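Local atomic coordinates of multiheme cytochrome cf (Carboxydothermus ferrireducens DSM 11255, PDB entry 6QVM), a protein that probably passes electrons through its bound hemes c to insoluble extracellular Fe(III), while held in the S-layer of the cell by a binding domain. Residues Ser268-Val273 with Lys288-Ala293; Asp263-Ser268 with Asn299-Asp304; Glu117-Lys122 with Leu136-Lys141; Gly144-Val149 with Leu171-Lys176. One frame throughout, in Å; residues are numbered along the deposited sequence.

Contact 1 (Ser268-Val273 with Lys288-Ala293); sequences SDVRYV and KYMPYA. With HEC (heme c), chain H.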
# COMPACT_ATOMS: atom_id res chain seq x y z
N SER A 268 -6.32 -27.78 16.27
CA SER A 268 -7.39 -28.28 15.40
C SER A 268 -8.76 -27.71 15.76
O SER A 268 -9.69 -27.82 14.95
CB SER A 268 -7.43 -29.81 15.44
OG SER A 268 -7.47 -30.28 16.77
N ASP A 269 -8.91 -27.11 16.94
CA ASP A 269 -10.13 -26.36 17.24
C ASP A 269 -10.13 -24.98 16.61
O ASP A 269 -11.18 -24.32 16.59
CB ASP A 269 -10.32 -26.23 18.76
CG ASP A 269 -10.18 -27.56 19.48
OD1 ASP A 269 -10.89 -28.52 19.12
OD2 ASP A 269 -9.34 -27.63 20.40
N VAL A 270 -8.99 -24.53 16.10
CA VAL A 270 -8.81 -23.15 15.65
C VAL A 270 -8.99 -23.10 14.14
O VAL A 270 -8.39 -23.88 13.40
CB VAL A 270 -7.43 -22.60 16.06
CG1 VAL A 270 -7.32 -21.13 15.69
CG2 VAL A 270 -7.21 -22.80 17.54
N ARG A 271 -9.82 -22.16 13.69
CA ARG A 271 -9.98 -21.89 12.27
C ARG A 271 -9.00 -20.83 11.79
O ARG A 271 -8.32 -21.01 10.77
CB ARG A 271 -11.42 -21.45 12.00
CG ARG A 271 -11.86 -21.62 10.57
CD ARG A 271 -13.26 -21.14 10.37
NE ARG A 271 -14.27 -22.15 10.66
CZ ARG A 271 -14.61 -23.13 9.82
NH1 ARG A 271 -15.55 -24.00 10.14
NH2 ARG A 271 -14.01 -23.23 8.65
N TYR A 272 -8.92 -19.71 12.50
CA TYR A 272 -8.03 -18.61 12.13
C TYR A 272 -7.37 -18.03 13.36
O TYR A 272 -7.91 -18.10 14.47
CB TYR A 272 -8.78 -17.49 11.39
CG TYR A 272 -9.19 -17.85 9.98
CD1 TYR A 272 -8.24 -18.17 9.03
CD2 TYR A 272 -10.53 -17.88 9.61
CE1 TYR A 272 -8.60 -18.49 7.74
CE2 TYR A 272 -10.91 -18.21 8.33
CZ TYR A 272 -9.94 -18.51 7.39
OH TYR A 272 -10.29 -18.84 6.11
N VAL A 273 -6.19 -17.45 13.17
CA VAL A 273 -5.49 -16.70 14.20
C VAL A 273 -5.42 -15.25 13.76
O VAL A 273 -4.97 -14.95 12.65
CB VAL A 273 -4.08 -17.26 14.45
CG1 VAL A 273 -3.38 -16.47 15.56
CG2 VAL A 273 -4.14 -18.74 14.79
N LYS A 288 -16.37 -17.85 16.42
CA LYS A 288 -16.37 -17.05 17.63
C LYS A 288 -15.00 -17.10 18.28
O LYS A 288 -14.27 -18.09 18.15
CB LYS A 288 -17.42 -17.53 18.63
CG LYS A 288 -18.83 -17.52 18.09
CD LYS A 288 -19.88 -17.40 19.18
CE LYS A 288 -21.28 -17.53 18.59
NZ LYS A 288 -22.31 -16.93 19.48
N TYR A 289 -14.64 -16.02 18.97
CA TYR A 289 -13.35 -15.97 19.62
C TYR A 289 -13.28 -16.98 20.75
O TYR A 289 -14.30 -17.43 21.29
CB TYR A 289 -13.06 -14.55 20.13
CG TYR A 289 -12.78 -13.58 19.01
CD1 TYR A 289 -11.57 -13.62 18.33
CD2 TYR A 289 -13.72 -12.63 18.63
CE1 TYR A 289 -11.30 -12.73 17.31
CE2 TYR A 289 -13.46 -11.74 17.60
CZ TYR A 289 -12.24 -11.80 16.95
OH TYR A 289 -11.98 -10.92 15.93
N MET A 290 -12.06 -17.34 21.11
CA MET A 290 -11.76 -18.42 22.03
C MET A 290 -11.36 -17.87 23.39
O MET A 290 -11.02 -16.69 23.52
CB MET A 290 -10.63 -19.29 21.46
CG MET A 290 -10.89 -19.77 20.04
SD MET A 290 -11.39 -21.49 19.97
CE MET A 290 -10.47 -22.00 18.54
N PRO A 291 -11.42 -18.68 24.45
CA PRO A 291 -11.19 -18.15 25.80
C PRO A 291 -9.77 -17.68 26.09
O PRO A 291 -9.57 -16.94 27.05
CB PRO A 291 -11.58 -19.33 26.71
CG PRO A 291 -11.45 -20.54 25.85
CD PRO A 291 -11.88 -20.08 24.49
N TYR A 292 -8.77 -18.09 25.30
CA TYR A 292 -7.39 -17.65 25.51
C TYR A 292 -6.89 -16.83 24.33
O TYR A 292 -7.27 -17.06 23.18
CB TYR A 292 -6.44 -18.83 25.73
CG TYR A 292 -6.59 -19.57 27.03
CD1 TYR A 292 -6.91 -18.91 28.21
CD2 TYR A 292 -6.39 -20.94 27.08
CE1 TYR A 292 -7.04 -19.61 29.40
CE2 TYR A 292 -6.52 -21.65 28.26
CZ TYR A 292 -6.84 -20.97 29.42
OH TYR A 292 -6.96 -21.68 30.60
N ALA A 293 -6.01 -15.88 24.64
CA ALA A 293 -5.16 -15.24 23.66
C ALA A 293 -3.71 -15.63 23.96
O ALA A 293 -3.40 -16.11 25.05
CB ALA A 293 -5.32 -13.71 23.69
FE HEC H . -9.72 -4.57 14.36
CHA HEC H . -6.43 -3.60 14.87
CHB HEC H . -9.29 -7.07 16.69
CHC HEC H . -13.05 -5.39 14.08
CHD HEC H . -10.04 -2.38 11.76
NA HEC H . -8.16 -5.22 15.56
C1A HEC H . -6.88 -4.69 15.58
C2A HEC H . -6.09 -5.48 16.51
C3A HEC H . -6.87 -6.44 17.01
C4A HEC H . -8.19 -6.29 16.42
CMA HEC H . -6.44 -7.51 18.03
CAA HEC H . -4.60 -5.22 16.85
CBA HEC H . -4.57 -4.16 17.95
CGA HEC H . -3.16 -3.92 18.43
O1A HEC H . -2.28 -3.57 17.60
O2A HEC H . -2.94 -4.07 19.66
NB HEC H . -10.94 -5.99 15.19
C1B HEC H . -10.57 -6.86 16.21
C2B HEC H . -11.77 -7.52 16.68
C3B HEC H . -12.82 -7.06 15.96
C4B HEC H . -12.31 -6.09 15.01
CMB HEC H . -11.78 -8.57 17.80
CAB HEC H . -14.31 -7.47 16.08
CBB HEC H . -14.88 -7.15 17.48
NC HEC H . -11.25 -4.02 13.13
C1C HEC H . -12.56 -4.45 13.20
C2C HEC H . -13.34 -3.73 12.21
C3C HEC H . -12.50 -2.89 11.57
C4C HEC H . -11.18 -3.06 12.14
CMC HEC H . -14.85 -3.93 11.95
CAC HEC H . -12.83 -1.92 10.41
CBC HEC H . -13.81 -0.82 10.88
ND HEC H . -8.43 -3.23 13.45
C1D HEC H . -8.83 -2.39 12.42
C2D HEC H . -7.74 -1.49 12.12
C3D HEC H . -6.61 -1.86 13.09
C4D HEC H . -7.13 -2.95 13.87
CMD HEC H . -7.78 -0.41 11.02
CAD HEC H . -5.20 -1.23 13.22
CBD HEC H . -5.32 0.27 13.47
CGD HEC H . -5.70 0.54 14.90
O1D HEC H . -5.58 -0.40 15.72
O2D HEC H . -6.12 1.67 15.23
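Met290 leaves its backbone with CG anti to the carbonyl carbon (chi1 -52°) and then bends at both chi2 and chi3, which turns its terminal methyl toward Asp269 and Val270. Val270 meets it with the branch beside its own backbone N: CG2 lies 3.5 Å from Met290 CE, the two side chains meeting at a slant. The same methyl sits 3.1 Å from the backbone oxygen Asp269 O, so CE fills the corner between a carbonyl and a valine branch. Phe282 of strand 279-284 touches both Val270 and Met290 and carries this patch into the sheet. The carboxylate of Asp269 is engaged with its own loop, where OD2 accepts a hydrogen bond from Gln266 N. Just beyond, Arg271 and Tyr272 both face Val283, a classic beta bulge, where the chain also turns a corner at Arg271. Next to Met290, Tyr289 extends from the segment toward a heme c. Its hydroxyl OH lies 3.0 Å from the porphyrin methyl CMB of the heme and CZ is 3.4 Å from that methyl, while its ring also meets His306. Replacing Tyr289 by an alanine is likely to leave the heme methyl CMB without its phenol neighbour and His306 without the ring it meets. Lys288, one residue earlier, touches a sugar of the bound glycan. Because a thioether methyl, which is no hydrogen-bond donor, meets a valine branch and a backbone carbonyl oxygen, the contact between the two segments rests on shape and packing.

Contact 2 (Asp263-Ser268 with Asn299-Asp304); sequences DKFQAS and NQWVAD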
# COMPACT_ATOMS: atom_id res chain seq x y z
N ASP A 263 -5.05 -25.72 27.91
CA ASP A 263 -5.93 -26.75 28.42
C ASP A 263 -7.38 -26.61 27.95
O ASP A 263 -8.17 -27.54 28.16
CB ASP A 263 -5.89 -26.75 29.95
CG ASP A 263 -6.06 -25.37 30.54
OD1 ASP A 263 -5.76 -24.39 29.83
OD2 ASP A 263 -6.50 -25.26 31.70
N LYS A 264 -7.74 -25.50 27.32
CA LYS A 264 -9.11 -25.32 26.83
C LYS A 264 -9.28 -25.64 25.35
O LYS A 264 -10.35 -26.12 24.97
CB LYS A 264 -9.58 -23.88 27.09
CG LYS A 264 -9.49 -23.48 28.56
CD LYS A 264 -10.62 -22.57 28.99
CE LYS A 264 -10.35 -22.01 30.38
NZ LYS A 264 -11.51 -21.21 30.89
N PHE A 265 -8.27 -25.41 24.51
CA PHE A 265 -8.38 -25.80 23.11
C PHE A 265 -7.01 -26.10 22.53
O PHE A 265 -5.98 -25.88 23.16
CB PHE A 265 -9.12 -24.73 22.28
CG PHE A 265 -8.47 -23.37 22.30
CD1 PHE A 265 -8.72 -22.48 23.34
CD2 PHE A 265 -7.62 -22.97 21.28
CE1 PHE A 265 -8.14 -21.23 23.36
CE2 PHE A 265 -7.04 -21.71 21.29
CZ PHE A 265 -7.30 -20.84 22.33
N GLN A 266 -7.04 -26.65 21.32
CA GLN A 266 -5.86 -27.07 20.58
C GLN A 266 -5.92 -26.50 19.17
O GLN A 266 -6.90 -25.86 18.78
CB GLN A 266 -5.76 -28.60 20.52
CG GLN A 266 -5.46 -29.24 21.87
CD GLN A 266 -4.09 -28.86 22.39
OE1 GLN A 266 -3.07 -29.23 21.81
NE2 GLN A 266 -4.06 -28.10 23.47
N ALA A 267 -4.86 -26.75 18.40
CA ALA A 267 -4.73 -26.12 17.09
C ALA A 267 -5.87 -26.53 16.16
O ALA A 267 -6.34 -25.73 15.35
CB ALA A 267 -3.39 -26.46 16.46
N SER A 268 -6.32 -27.78 16.27
CA SER A 268 -7.39 -28.28 15.40
C SER A 268 -8.76 -27.71 15.76
O SER A 268 -9.69 -27.82 14.95
CB SER A 268 -7.43 -29.81 15.44
OG SER A 268 -7.47 -30.28 16.77
N ASN A 299 5.23 -14.95 26.22
CA ASN A 299 5.26 -16.32 25.69
C ASN A 299 4.15 -17.19 26.27
O ASN A 299 4.34 -18.40 26.45
CB ASN A 299 6.63 -16.96 25.96
CG ASN A 299 7.14 -17.76 24.78
OD1 ASN A 299 6.65 -17.60 23.66
ND2 ASN A 299 8.13 -18.61 25.02
N GLN A 300 2.98 -16.62 26.54
CA GLN A 300 2.01 -17.28 27.41
C GLN A 300 0.59 -17.19 26.89
O GLN A 300 0.19 -16.18 26.30
CB GLN A 300 2.06 -16.69 28.82
CG GLN A 300 2.64 -17.63 29.86
CD GLN A 300 3.23 -16.89 31.05
OE1 GLN A 300 2.53 -16.18 31.77
NE2 GLN A 300 4.54 -17.04 31.24
N TRP A 301 -0.18 -18.25 27.14
CA TRP A 301 -1.63 -18.20 27.02
C TRP A 301 -2.20 -17.38 28.17
O TRP A 301 -1.95 -17.69 29.34
CB TRP A 301 -2.21 -19.61 27.04
CG TRP A 301 -1.75 -20.48 25.93
CD1 TRP A 301 -0.79 -21.44 25.98
CD2 TRP A 301 -2.23 -20.46 24.58
NE1 TRP A 301 -0.64 -22.04 24.75
CE2 TRP A 301 -1.51 -21.45 23.87
CE3 TRP A 301 -3.19 -19.71 23.90
CZ2 TRP A 301 -1.72 -21.70 22.52
CZ3 TRP A 301 -3.40 -19.95 22.56
CH2 TRP A 301 -2.67 -20.94 21.88
N VAL A 302 -2.95 -16.34 27.84
CA VAL A 302 -3.63 -15.52 28.84
C VAL A 302 -5.13 -15.57 28.56
O VAL A 302 -5.57 -15.94 27.47
CB VAL A 302 -3.13 -14.06 28.85
CG1 VAL A 302 -1.63 -14.01 29.13
CG2 VAL A 302 -3.46 -13.35 27.55
N ALA A 303 -5.91 -15.20 29.57
CA ALA A 303 -7.36 -15.21 29.45
C ALA A 303 -7.84 -14.03 28.62
O ALA A 303 -7.33 -12.91 28.75
CB ALA A 303 -8.01 -15.18 30.83
N ASP A 304 -8.83 -14.28 27.75
CA ASP A 304 -9.35 -13.25 26.87
C ASP A 304 -10.87 -13.33 26.85
O ASP A 304 -11.45 -14.42 26.79
CB ASP A 304 -8.80 -13.40 25.45
CG ASP A 304 -8.99 -12.15 24.62
OD1 ASP A 304 -8.17 -11.21 24.77
OD2 ASP A 304 -9.95 -12.09 23.83
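Phe265 and Trp301 make the contact by aromatic packing alone, CZ of the phenylalanine reaching CZ3 of the indole at 4.0 Å. The two planes stand 80° apart and the centroid of the Phe265 ring is 5.7 Å from that of the six-membered ring of Trp301, an oblique pairing. Phe265 holds CG between its backbone N and carbonyl carbon (chi1 58°), and this swings a ring whose CB does not aim at the strand round until its end meets the indole. Around this pair the aromatic cluster widens: Trp301 is met edge-to-face by Phe294 and at about 45° by Trp259 and Phe282, while Phe265 also touches Met290 and Tyr292. In the fold, Trp301 stands on strand 300-303, an outermost strand of the antiparallel sheet, entered through a G1 beta bulge in which Asn299 and Gln300 face Asp295. Phe265 belongs to the loop that leads into strand 270-275, so the rings join that loop to the far margin of the sheet. Polar bonds make the same join: Trp301 NE1 donates to Leu258 O, earlier in the loop, which fixes the turn of the indole, and Asp263 OD1 is bonded to Tyr292 OH of strand 292-295.

Contact 3 (Glu117-Lys122 with Leu136-Lys141); sequences ESAFGK and LMVALK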
# COMPACT_ATOMS: atom_id res chain seq x y z
N GLU A 117 5.30 -30.34 -12.18
CA GLU A 117 6.23 -30.91 -13.15
C GLU A 117 6.68 -32.31 -12.75
O GLU A 117 7.21 -33.04 -13.60
CB GLU A 117 7.44 -29.99 -13.31
CG GLU A 117 7.12 -28.63 -13.91
CD GLU A 117 8.33 -27.72 -13.97
OE1 GLU A 117 9.47 -28.23 -13.87
OE2 GLU A 117 8.14 -26.49 -14.11
N SER A 118 6.46 -32.70 -11.49
CA SER A 118 6.85 -34.03 -11.03
C SER A 118 5.82 -35.09 -11.40
O SER A 118 6.18 -36.26 -11.55
CB SER A 118 7.05 -34.02 -9.51
OG SER A 118 5.84 -33.70 -8.84
N ALA A 119 4.55 -34.70 -11.56
CA ALA A 119 3.53 -35.66 -11.95
C ALA A 119 3.84 -36.32 -13.29
O ALA A 119 3.23 -37.34 -13.62
CB ALA A 119 2.16 -34.98 -12.01
N PHE A 120 4.79 -35.78 -14.04
CA PHE A 120 5.22 -36.36 -15.31
C PHE A 120 6.43 -37.27 -15.17
O PHE A 120 6.72 -38.05 -16.08
CB PHE A 120 5.50 -35.25 -16.33
CG PHE A 120 4.32 -34.36 -16.60
CD1 PHE A 120 3.97 -33.35 -15.72
CD2 PHE A 120 3.54 -34.54 -17.73
CE1 PHE A 120 2.88 -32.53 -15.96
CE2 PHE A 120 2.45 -33.73 -17.98
CZ PHE A 120 2.12 -32.72 -17.10
N GLY A 121 7.15 -37.17 -14.04
CA GLY A 121 8.22 -38.10 -13.74
C GLY A 121 9.58 -37.64 -14.23
O GLY A 121 9.77 -36.52 -14.73
N LYS A 122 10.55 -38.54 -14.09
CA LYS A 122 11.90 -38.28 -14.56
C LYS A 122 11.89 -37.98 -16.05
O LYS A 122 11.04 -38.47 -16.80
CB LYS A 122 12.81 -39.49 -14.27
CG LYS A 122 14.26 -39.14 -14.01
CD LYS A 122 14.55 -39.01 -12.53
N LEU A 136 1.03 -36.38 -22.65
CA LEU A 136 -0.30 -35.90 -23.00
C LEU A 136 -1.38 -36.56 -22.15
O LEU A 136 -2.40 -35.93 -21.85
CB LEU A 136 -0.57 -36.15 -24.48
CG LEU A 136 -1.82 -35.47 -25.04
CD1 LEU A 136 -1.73 -33.97 -24.87
CD2 LEU A 136 -1.99 -35.83 -26.50
N MET A 137 -1.17 -37.81 -21.75
CA MET A 137 -2.13 -38.49 -20.90
C MET A 137 -2.14 -37.88 -19.50
O MET A 137 -3.20 -37.65 -18.91
CB MET A 137 -1.82 -39.98 -20.84
CG MET A 137 -2.66 -40.74 -19.84
SD MET A 137 -1.91 -42.32 -19.42
CE MET A 137 -0.41 -41.76 -18.62
N VAL A 138 -0.95 -37.62 -18.95
CA VAL A 138 -0.84 -36.95 -17.65
C VAL A 138 -1.52 -35.59 -17.71
O VAL A 138 -2.42 -35.28 -16.92
CB VAL A 138 0.63 -36.81 -17.23
CG1 VAL A 138 0.73 -36.08 -15.90
CG2 VAL A 138 1.31 -38.16 -17.17
N ALA A 139 -1.12 -34.77 -18.68
CA ALA A 139 -1.60 -33.39 -18.74
C ALA A 139 -3.10 -33.33 -18.95
O ALA A 139 -3.78 -32.48 -18.37
CB ALA A 139 -0.86 -32.62 -19.83
N LEU A 140 -3.65 -34.22 -19.78
CA LEU A 140 -5.10 -34.28 -19.94
C LEU A 140 -5.78 -35.05 -18.83
O LEU A 140 -7.00 -35.21 -18.87
CB LEU A 140 -5.47 -34.88 -21.30
CG LEU A 140 -5.15 -34.02 -22.53
CD1 LEU A 140 -6.01 -34.44 -23.71
CD2 LEU A 140 -5.34 -32.55 -22.21
N LYS A 141 -5.02 -35.54 -17.85
CA LYS A 141 -5.53 -36.29 -16.71
C LYS A 141 -6.51 -37.37 -17.16
O LYS A 141 -7.66 -37.46 -16.72
CB LYS A 141 -6.17 -35.35 -15.69
CG LYS A 141 -5.22 -34.31 -15.11
CD LYS A 141 -5.90 -33.45 -14.07
CE LYS A 141 -7.18 -32.82 -14.61
NZ LYS A 141 -7.60 -31.65 -13.80
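Val138 lays its CG1 methyl over one face of the Phe120 ring, a CH-pi contact with the carbon 3.7 Å from the ring centroid and 15° off the normal. Ala139, the next residue of the helix, brings CB to the ring edge, in plane, 4.0 Å from Phe120 CE2. Val138 CG1 also rests 3.6 Å from the backbone oxygen Ala119 O, so the methyl meets the ring and the carbonyl from two directions roughly at right angles. With CG of Phe120 anti to its carbonyl carbon (chi1 -59°), the ring reaches across to the helix from a backbone that passes alongside. A serine in place of Phe120 would probably leave Val138 CG1 without the ring face it lies over and Ala139 CB without one of its apolar neighbours. The next shell is backbone. Gly121 N bonds to Ser118 O at 2.8 Å, closing the turn that presents the phenylalanine, and Lys141 ends the helix in a Schellman motif, its N bonded to Val138 O. Outside these segments, Phe120 touches Val106, while Ala139 packs on Phe109 and Val209. The loop thus closes over the end of helix 129-139, beside helices 102-113 and 199-212.

Contact 4 (Gly144-Val149 with Leu171-Lys176); sequences GEVAKV and LVWAVK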
# COMPACT_ATOMS: atom_id res chain seq x y z
N GLY A 144 -7.59 -42.83 -16.73
CA GLY A 144 -8.71 -43.75 -16.71
C GLY A 144 -9.32 -43.96 -18.08
O GLY A 144 -10.00 -44.97 -18.32
N GLU A 145 -9.10 -43.00 -18.98
CA GLU A 145 -9.51 -43.19 -20.37
C GLU A 145 -8.50 -44.03 -21.14
O GLU A 145 -8.85 -44.67 -22.13
CB GLU A 145 -9.68 -41.83 -21.04
CG GLU A 145 -10.69 -41.82 -22.18
CD GLU A 145 -12.10 -42.12 -21.70
OE1 GLU A 145 -12.41 -41.80 -20.54
OE2 GLU A 145 -12.88 -42.69 -22.49
N VAL A 146 -7.24 -44.04 -20.68
CA VAL A 146 -6.19 -44.79 -21.36
C VAL A 146 -6.23 -46.26 -20.96
O VAL A 146 -6.00 -47.14 -21.79
CB VAL A 146 -4.82 -44.14 -21.06
CG1 VAL A 146 -3.68 -45.09 -21.40
CG2 VAL A 146 -4.69 -42.84 -21.82
N ALA A 147 -6.54 -46.54 -19.69
CA ALA A 147 -6.68 -47.93 -19.26
C ALA A 147 -7.88 -48.63 -19.88
O ALA A 147 -8.01 -49.85 -19.74
CB ALA A 147 -6.77 -47.99 -17.73
N LYS A 148 -8.76 -47.89 -20.56
CA LYS A 148 -9.96 -48.46 -21.15
C LYS A 148 -9.72 -49.12 -22.50
O LYS A 148 -10.69 -49.57 -23.12
CB LYS A 148 -11.03 -47.38 -21.31
CG LYS A 148 -12.05 -47.34 -20.18
CD LYS A 148 -13.22 -46.43 -20.51
N VAL A 149 -8.48 -49.19 -22.97
CA VAL A 149 -8.19 -49.85 -24.24
C VAL A 149 -7.65 -51.24 -23.95
O VAL A 149 -6.94 -51.47 -22.96
CB VAL A 149 -7.21 -49.04 -25.13
CG1 VAL A 149 -7.81 -47.69 -25.49
CG2 VAL A 149 -5.86 -48.87 -24.44
N LEU A 171 -0.28 -44.33 -26.31
CA LEU A 171 -0.01 -44.01 -27.70
C LEU A 171 -1.19 -44.37 -28.60
O LEU A 171 -1.42 -43.71 -29.62
CB LEU A 171 1.25 -44.73 -28.16
CG LEU A 171 1.86 -44.42 -29.53
CD1 LEU A 171 2.03 -42.92 -29.72
CD2 LEU A 171 3.20 -45.12 -29.66
N VAL A 172 -1.95 -45.40 -28.24
CA VAL A 172 -3.11 -45.79 -29.04
C VAL A 172 -4.30 -44.88 -28.72
O VAL A 172 -5.06 -44.49 -29.62
CB VAL A 172 -3.44 -47.27 -28.81
CG1 VAL A 172 -4.63 -47.69 -29.65
CG2 VAL A 172 -2.23 -48.12 -29.12
N TRP A 173 -4.49 -44.56 -27.44
CA TRP A 173 -5.51 -43.58 -27.06
C TRP A 173 -5.31 -42.27 -27.80
O TRP A 173 -6.26 -41.68 -28.33
CB TRP A 173 -5.48 -43.35 -25.54
CG TRP A 173 -6.12 -42.06 -25.12
CD1 TRP A 173 -7.46 -41.79 -25.05
CD2 TRP A 173 -5.45 -40.86 -24.69
NE1 TRP A 173 -7.66 -40.50 -24.62
CE2 TRP A 173 -6.44 -39.91 -24.39
CE3 TRP A 173 -4.10 -40.51 -24.55
CZ2 TRP A 173 -6.13 -38.63 -23.95
CZ3 TRP A 173 -3.80 -39.23 -24.10
CH2 TRP A 173 -4.81 -38.31 -23.81
N ALA A 174 -4.06 -41.80 -27.86
CA ALA A 174 -3.77 -40.53 -28.52
C ALA A 174 -4.07 -40.57 -30.01
O ALA A 174 -4.39 -39.54 -30.61
CB ALA A 174 -2.32 -40.14 -28.27
N VAL A 175 -3.97 -41.75 -30.63
CA VAL A 175 -4.25 -41.88 -32.06
C VAL A 175 -5.74 -42.06 -32.32
O VAL A 175 -6.27 -41.54 -33.30
CB VAL A 175 -3.41 -43.03 -32.65
CG1 VAL A 175 -3.88 -43.37 -34.05
CG2 VAL A 175 -1.94 -42.66 -32.66
N LYS A 176 -6.44 -42.80 -31.45
CA LYS A 176 -7.89 -42.84 -31.55
C LYS A 176 -8.49 -41.45 -31.36
O LYS A 176 -9.42 -41.07 -32.08
CB LYS A 176 -8.45 -43.81 -30.50
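Val146 and Trp173 bring their backbones together, with CA atoms 5.9 Å apart, where short helix 143-146 passes helix 165-176. This is helix-to-helix packing in a mainly helical region, probably part of the S-layer-binding portion of the protein, and a type I beta turn from Val146 to Val149 carries the chain away from it. The turn is closed weakly, by Val149 N to Val146 O; in the facing helix Lys176 N bonds to Val172 O at 2.8 Å, while the bonds of Val175 N are weak. Among the side chains Trp173 dominates. Its CG lies anti to the backbone N (chi1 160°), which throws the indole out toward helix 143-146. Val146 CG2, the methyl anti to the carbonyl carbon, takes up the contact, and the two side chains cross at about a right angle. Met137 of helix 129-139 packs against both, so the valine and the indole belong to one apolar cluster joining three helices. Val149, whose side chain also points this way, adds looser cover, and its carbonyl oxygen accepts a hydrogen bond from Lys169 NZ. Glu145 offers only its aliphatic part: CG comes within 4.1 Å of Trp173 NE1, and beyond it a bend at chi2 carries the carboxylate off, its plane 53° from that of the indole. Val146 CG2 sits 3.3 Å above the indole plane, displaced toward the rim, and lies 3.6 Å from both CD2 and CE3 of Trp173.

Contacts 3 and 4 are the buried pair, and contacts 1 and 2 only partly so. The first two share Ser268 and one antiparallel sheet: contact 1 is nested along the chain inside contact 2, and Ala293 O to Val302 N joins strands 292-295 and 300-303 at 2.8 Å. Contact 1 adds a tyrosine at a heme methyl, while contact 2, with Trp301 about 14 Å from a heme, is a pair of large rings. Contacts 3 and 4 lie in the helical region, their centres 15 Å apart; helix 129-139 links them, as Met137 packs on Val146 and Trp173, and branched aliphatic side chains meet one ring in each. The centres of contacts 1 and 3 stand about 40 Å apart, without touching.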